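Phosphopantothenoylcysteine decarboxylase (Cryptococcus neoformans, PDB 6EOA) binds flavin mononucleotide at the interfaces of a three-subunit assembly and probably acts as a phosphopantothenoylcysteine decarboxylase in coenzyme A biosynthesis. Local coordinates at residues A141-L144 with A145-G149; S158-R161 with A162-P165. All blocks are in the same frame, centred on the assembly; numbering follows the deposited sequence.

Contact 1 (A141-L144 with A145-G149); sequences ADLL and AKIAG. With FMN (flavin mononucleotide), chain B.
From Ala141 O to Ala145 N (2.9 Å), and in the same i to i+4 rhythm on to Leu144 O and Ala148 N, four backbone hydrogen bonds tie the first turn of helix 141-149 to the second. The helix starts at the flavin: Ala141 N donates to O2 of the isoalloxazine ring at 2.9 Å, a nearly straight bond of 166°. One turn along, Asp142 and Lys146 form a salt bridge, OD2 to NZ at 3.0 Å, weak as a hydrogen bond. Lys146 reaches it by bending at chi3 and chi4 (-137° and -76°), which turns the amino end back across the helix surface, so that NZ meets OD2. Both groups have stronger partners on the second subunit: Asp142 OD1 accepts from Cys152 N there, and Lys146 NZ pairs with Asp153 of that chain. Asp142 OD2 also lies 2.7 Å from phosphate oxygen O1P of the FMN. On another side of the helix, Ile147 crosses Leu143, bringing CD1 against Leu143 CG (3.8 Å), while Leu143 CD1 lies 4.0 Å from Ile147 CG1. Leu143 and Ile147 face Ile136 of strand 133-139 and touch helix 155-162 through Thr157 and Leu160, while Leu144 and Ala145 rest against His188 of helix 183-195, so the helix lies on the sheet, flanked by helices 155-162 and 183-195.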
loop_
_atom_site.group_PDB
_atom_site.type_symbol
_atom_site.label_atom_id
_atom_site.label_comp_id
_atom_site.label_asym_id
_atom_site.label_seq_id
_atom_site.Cartn_x
_atom_site.Cartn_y
_atom_site.Cartn_z
ATOM N N ALA A 141 -0.421 -11.392 -7.305
ATOM C CA ALA A 141 -1.340 -11.481 -6.176
ATOM C C ALA A 141 -1.520 -10.109 -5.535
ATOM O O ALA A 141 -2.615 -9.757 -5.101
ATOM C CB ALA A 141 -0.834 -12.486 -5.151
ATOM N N ASP A 142 -0.438 -9.339 -5.484
ATOM C CA ASP A 142 -0.469 -7.998 -4.906
ATOM C C ASP A 142 -1.401 -7.077 -5.685
ATOM O O ASP A 142 -2.231 -6.379 -5.099
ATOM C CB ASP A 142 0.936 -7.393 -4.865
ATOM C CG ASP A 142 0.988 -6.074 -4.098
ATOM O OD1 ASP A 142 0.539 -6.034 -2.931
ATOM O OD2 ASP A 142 1.477 -5.073 -4.668
ATOM N N LEU A 143 -1.263 -7.075 -7.007
ATOM C CA LEU A 143 -2.083 -6.201 -7.831
ATOM C C LEU A 143 -3.545 -6.626 -7.747
ATOM O O LEU A 143 -4.441 -5.784 -7.690
ATOM C CB LEU A 143 -1.598 -6.209 -9.280
ATOM C CG LEU A 143 -2.402 -5.351 -10.261
ATOM C CD1 LEU A 143 -2.502 -3.914 -9.764
ATOM C CD2 LEU A 143 -1.760 -5.396 -11.636
ATOM N N LEU A 144 -3.775 -7.937 -7.717
ATOM C CA LEU A 144 -5.117 -8.479 -7.547
ATOM C C LEU A 144 -5.726 -8.000 -6.233
ATOM O O LEU A 144 -6.877 -7.568 -6.191
ATOM C CB LEU A 144 -5.091 -10.010 -7.595
ATOM C CG LEU A 144 -6.418 -10.683 -7.245
ATOM C CD1 LEU A 144 -7.510 -10.271 -8.228
ATOM C CD2 LEU A 144 -6.275 -12.201 -7.201
ATOM N N ALA A 145 -4.943 -8.083 -5.163
ATOM C CA ALA A 145 -5.376 -7.621 -3.849
ATOM C C ALA A 145 -5.634 -6.113 -3.845
ATOM O O ALA A 145 -6.615 -5.648 -3.266
ATOM C CB ALA A 145 -4.338 -7.986 -2.792
ATOM N N LYS A 146 -4.755 -5.351 -4.492
ATOM C CA LYS A 146 -4.924 -3.899 -4.563
ATOM C C LYS A 146 -6.178 -3.516 -5.342
ATOM O O LYS A 146 -6.913 -2.611 -4.941
ATOM C CB LYS A 146 -3.705 -3.236 -5.201
ATOM C CG LYS A 146 -2.457 -3.224 -4.328
ATOM C CD LYS A 146 -1.588 -2.040 -4.695
ATOM C CE LYS A 146 -0.116 -2.405 -4.768
ATOM N NZ LYS A 146 0.520 -2.560 -3.429
ATOM N N ILE A 147 -6.411 -4.203 -6.458
ATOM C CA ILE A 147 -7.598 -3.965 -7.275
ATOM C C ILE A 147 -8.865 -4.267 -6.481
ATOM O O ILE A 147 -9.802 -3.463 -6.457
ATOM C CB ILE A 147 -7.585 -4.820 -8.560
ATOM C CG1 ILE A 147 -6.474 -4.351 -9.501
ATOM C CG2 ILE A 147 -8.934 -4.747 -9.267
ATOM C CD1 ILE A 147 -6.198 -5.300 -10.649
ATOM N N ALA A 148 -8.881 -5.426 -5.829
ATOM C CA ALA A 148 -10.020 -5.839 -5.017
ATOM C C ALA A 148 -10.222 -4.886 -3.848
ATOM O O ALA A 148 -11.345 -4.678 -3.394
ATOM C CB ALA A 148 -9.829 -7.260 -4.517
ATOM N N GLY A 149 -9.129 -4.305 -3.365
ATOM C CA GLY A 149 -9.190 -3.377 -2.252
ATOM C C GLY A 149 -9.516 -1.950 -2.655
ATOM O O GLY A 149 -9.839 -1.123 -1.806
HETATM N N1 FMN B . 4.241 -12.319 -7.206
HETATM C C2 FMN B . 3.248 -12.958 -7.923
HETATM O O2 FMN B . 2.066 -12.773 -7.625
HETATM N N3 FMN B . 3.584 -13.806 -8.964
HETATM C C4 FMN B . 4.909 -14.019 -9.294
HETATM O O4 FMN B . 5.197 -14.773 -10.224
HETATM C C4A FMN B . 5.914 -13.374 -8.574
HETATM N N5 FMN B . 7.245 -13.574 -8.891
HETATM C C5A FMN B . 8.234 -12.926 -8.173
HETATM C C6 FMN B . 9.575 -13.121 -8.493
HETATM C C7 FMN B . 10.571 -12.469 -7.772
HETATM C C7M FMN B . 12.016 -12.685 -8.117
HETATM C C8 FMN B . 10.220 -11.617 -6.728
HETATM C C8M FMN B . 11.275 -10.905 -5.933
HETATM C C9 FMN B . 8.882 -11.422 -6.409
HETATM C C9A FMN B . 7.887 -12.074 -7.128
HETATM N N10 FMN B . 6.555 -11.873 -6.811
HETATM C C10 FMN B . 5.569 -12.521 -7.527
HETATM C "C1'" FMN B . 6.178 -10.958 -5.684
HETATM C "C2'" FMN B . 5.840 -9.574 -6.228
HETATM O "O2'" FMN B . 6.799 -9.159 -7.183
HETATM C "C3'" FMN B . 5.773 -8.564 -5.093
HETATM O "O3'" FMN B . 4.652 -8.879 -4.298
HETATM C "C4'" FMN B . 5.649 -7.146 -5.642
HETATM O "O4'" FMN B . 5.891 -6.203 -4.620
HETATM C "C5'" FMN B . 4.260 -6.932 -6.226
HETATM O "O5'" FMN B . 4.232 -5.718 -6.939
HETATM P P FMN B . 3.091 -5.461 -8.053
HETATM O O1P FMN B . 1.784 -5.172 -7.349
HETATM O O2P FMN B . 2.911 -6.661 -8.956
HETATM O O3P FMN B . 3.509 -4.276 -8.881
#

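Contact 2 (S158-R161 with A162-P165); sequences SLLR and ALGP. With FMN (flavin mononucleotide), chain C.
Leu163 folds its side chain back against Leu159 and Leu160 where helix 155-162 gives way to the loop leading to strand 169-173, part of the parallel sheet of a Rossmann-like alpha/beta fold. With CG beside the backbone N, anti to the carbonyl carbon (chi1 -76°), the torsion carries CG over the end of the helix, 3.4 Å from Leu159 O. From there the methyl branches reach the two leucines: CD2 meets Leu159 CD1 at 4.1 Å, and CD1 meets Leu160 CD2 at 4.2 Å. The backbone bonds slacken here. Ala162 N is shared between Ser158 O at 3.0 Å and, weakly, Leu159 O, and Leu163 N makes a weak bond to Leu160 O at 3.4 Å.

Beyond this shell, Leu160 and Leu163 both pack on Val134 and Val169 of the sheet, and Leu159 and Leu163 on Arg128 of helix 123-130. Arg161 leaves the other way: NE donates to Gly150 O of its own chain, and NH1 bonds to Thr185 of the third subunit. Met179 of the third subunit packs on Ser158 and Ala162. Ser158 OG bonds to Cys152 O, a partner of a second FMN, held largely by the third subunit; OG lies 3.3 Å from its ribityl O3'.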
loop_
_atom_site.group_PDB
_atom_site.type_symbol
_atom_site.label_atom_id
_atom_site.label_comp_id
_atom_site.label_asym_id
_atom_site.label_seq_id
_atom_site.Cartn_x
_atom_site.Cartn_y
_atom_site.Cartn_z
ATOM N N SER A 158 -4.594 3.471 -10.676
ATOM C CA SER A 158 -5.363 4.683 -10.942
ATOM C C SER A 158 -6.119 4.546 -12.260
ATOM O O SER A 158 -7.272 4.972 -12.375
ATOM C CB SER A 158 -4.455 5.916 -10.976
ATOM O OG SER A 158 -4.111 6.329 -9.666
ATOM N N LEU A 159 -5.467 3.943 -13.250
ATOM C CA LEU A 159 -6.091 3.705 -14.548
ATOM C C LEU A 159 -7.307 2.791 -14.421
ATOM O O LEU A 159 -8.385 3.105 -14.928
ATOM C CB LEU A 159 -5.084 3.100 -15.529
ATOM C CG LEU A 159 -5.665 2.554 -16.836
ATOM C CD1 LEU A 159 -6.462 3.626 -17.571
ATOM C CD2 LEU A 159 -4.567 1.993 -17.727
ATOM N N LEU A 160 -7.126 1.662 -13.742
ATOM C CA LEU A 160 -8.213 0.705 -13.547
ATOM C C LEU A 160 -9.369 1.313 -12.756
ATOM O O LEU A 160 -10.534 1.095 -13.083
ATOM C CB LEU A 160 -7.693 -0.549 -12.842
ATOM C CG LEU A 160 -6.863 -1.490 -13.719
ATOM C CD1 LEU A 160 -5.995 -2.402 -12.869
ATOM C CD2 LEU A 160 -7.768 -2.306 -14.623
ATOM N N ARG A 161 -9.037 2.085 -11.725
ATOM C CA ARG A 161 -10.046 2.716 -10.879
ATOM C C ARG A 161 -10.835 3.773 -11.645
ATOM O O ARG A 161 -12.004 4.013 -11.355
ATOM C CB ARG A 161 -9.390 3.347 -9.649
ATOM C CG ARG A 161 -10.367 3.804 -8.572
ATOM C CD ARG A 161 -11.013 2.617 -7.862
ATOM N NE ARG A 161 -11.074 2.813 -6.413
ATOM C CZ ARG A 161 -11.974 3.575 -5.802
ATOM N NH1 ARG A 161 -12.889 4.214 -6.515
ATOM N NH2 ARG A 161 -11.957 3.699 -4.481
ATOM N N ALA A 162 -10.192 4.396 -12.628
ATOM C CA ALA A 162 -10.801 5.499 -13.365
ATOM C C ALA A 162 -11.598 5.040 -14.582
ATOM O O ALA A 162 -12.304 5.841 -15.189
ATOM C CB ALA A 162 -9.734 6.493 -13.798
ATOM N N LEU A 163 -11.489 3.763 -14.934
ATOM C CA LEU A 163 -12.165 3.242 -16.123
ATOM C C LEU A 163 -13.676 3.454 -16.101
ATOM O O LEU A 163 -14.288 3.541 -15.038
ATOM C CB LEU A 163 -11.883 1.749 -16.293
ATOM C CG LEU A 163 -10.514 1.340 -16.822
ATOM C CD1 LEU A 163 -10.483 -0.157 -17.018
ATOM C CD2 LEU A 163 -10.200 2.058 -18.122
ATOM N N GLY A 164 -14.264 3.545 -17.288
ATOM C CA GLY A 164 -15.708 3.515 -17.428
ATOM C C GLY A 164 -16.129 2.100 -17.774
ATOM O O GLY A 164 -15.316 1.322 -18.278
ATOM N N PRO A 165 -17.402 1.754 -17.517
ATOM C CA PRO A 165 -17.900 0.399 -17.788
ATOM C C PRO A 165 -17.892 0.084 -19.283
ATOM O O PRO A 165 -18.111 -1.061 -19.683
ATOM C CB PRO A 165 -19.329 0.430 -17.240
ATOM C CG PRO A 165 -19.721 1.866 -17.293
ATOM C CD PRO A 165 -18.465 2.645 -17.021
HETATM N N1 FMN C . -7.073 10.852 -7.341
HETATM C C2 FMN C . -8.292 11.228 -6.811
HETATM O O2 FMN C . -8.911 10.445 -6.088
HETATM N N3 FMN C . -8.816 12.477 -7.102
HETATM C C4 FMN C . -8.126 13.354 -7.917
HETATM O O4 FMN C . -8.599 14.462 -8.166
HETATM C C4A FMN C . -6.894 12.977 -8.452
HETATM N N5 FMN C . -6.189 13.841 -9.269
HETATM C C5A FMN C . -4.966 13.460 -9.789
HETATM C C6 FMN C . -4.250 14.330 -10.609
HETATM C C7 FMN C . -3.019 13.948 -11.133
HETATM C C7M FMN C . -2.253 14.888 -12.020
HETATM C C8 FMN C . -2.503 12.691 -10.833
HETATM C C8M FMN C . -1.178 12.254 -11.389
HETATM C C9 FMN C . -3.215 11.823 -10.016
HETATM C C9A FMN C . -4.446 12.203 -9.493
HETATM N N10 FMN C . -5.151 11.339 -8.675
HETATM C C10 FMN C . -6.373 11.719 -8.156
HETATM C "C1'" FMN C . -4.596 9.983 -8.354
HETATM C "C2'" FMN C . -3.872 10.021 -7.012
HETATM O "O2'" FMN C . -3.041 11.162 -6.918
HETATM C "C3'" FMN C . -3.038 8.761 -6.828
HETATM O "O3'" FMN C . -3.923 7.673 -6.685
HETATM C "C4'" FMN C . -2.148 8.882 -5.596
HETATM O "O4'" FMN C . -1.170 7.864 -5.597
HETATM C "C5'" FMN C . -2.990 8.790 -4.331
HETATM O "O5'" FMN C . -2.203 9.140 -3.217
HETATM P P FMN C . -2.912 9.610 -1.843
HETATM O O1P FMN C . -3.489 8.393 -1.156
HETATM O O2P FMN C . -4.022 10.606 -2.099
HETATM O O3P FMN C . -1.863 10.250 -0.974
#

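How the contacts relate
The two contacts lie on consecutive helices, their centres 14 Å apart, and meet directly where Ile147 CD1 packs on Leu160 CD1 at 3.7 Å. Each faces a different FMN molecule. Contact 1 supplies the pocket residues Ala141, Asp142 and Leu143 to one FMN, whereas contact 2 borders another FMN through Ser158; that FMN's pocket on the third subunit includes Ala141 of that chain. This subunit thus offers a flavin-binding helix start on one side and the Cys152 and Ser158 region on the other. Both of these sites are built across an interface, and the third is probably alike. Cys152 of the second subunit completes the first site; Cys152 of this chain serves the second.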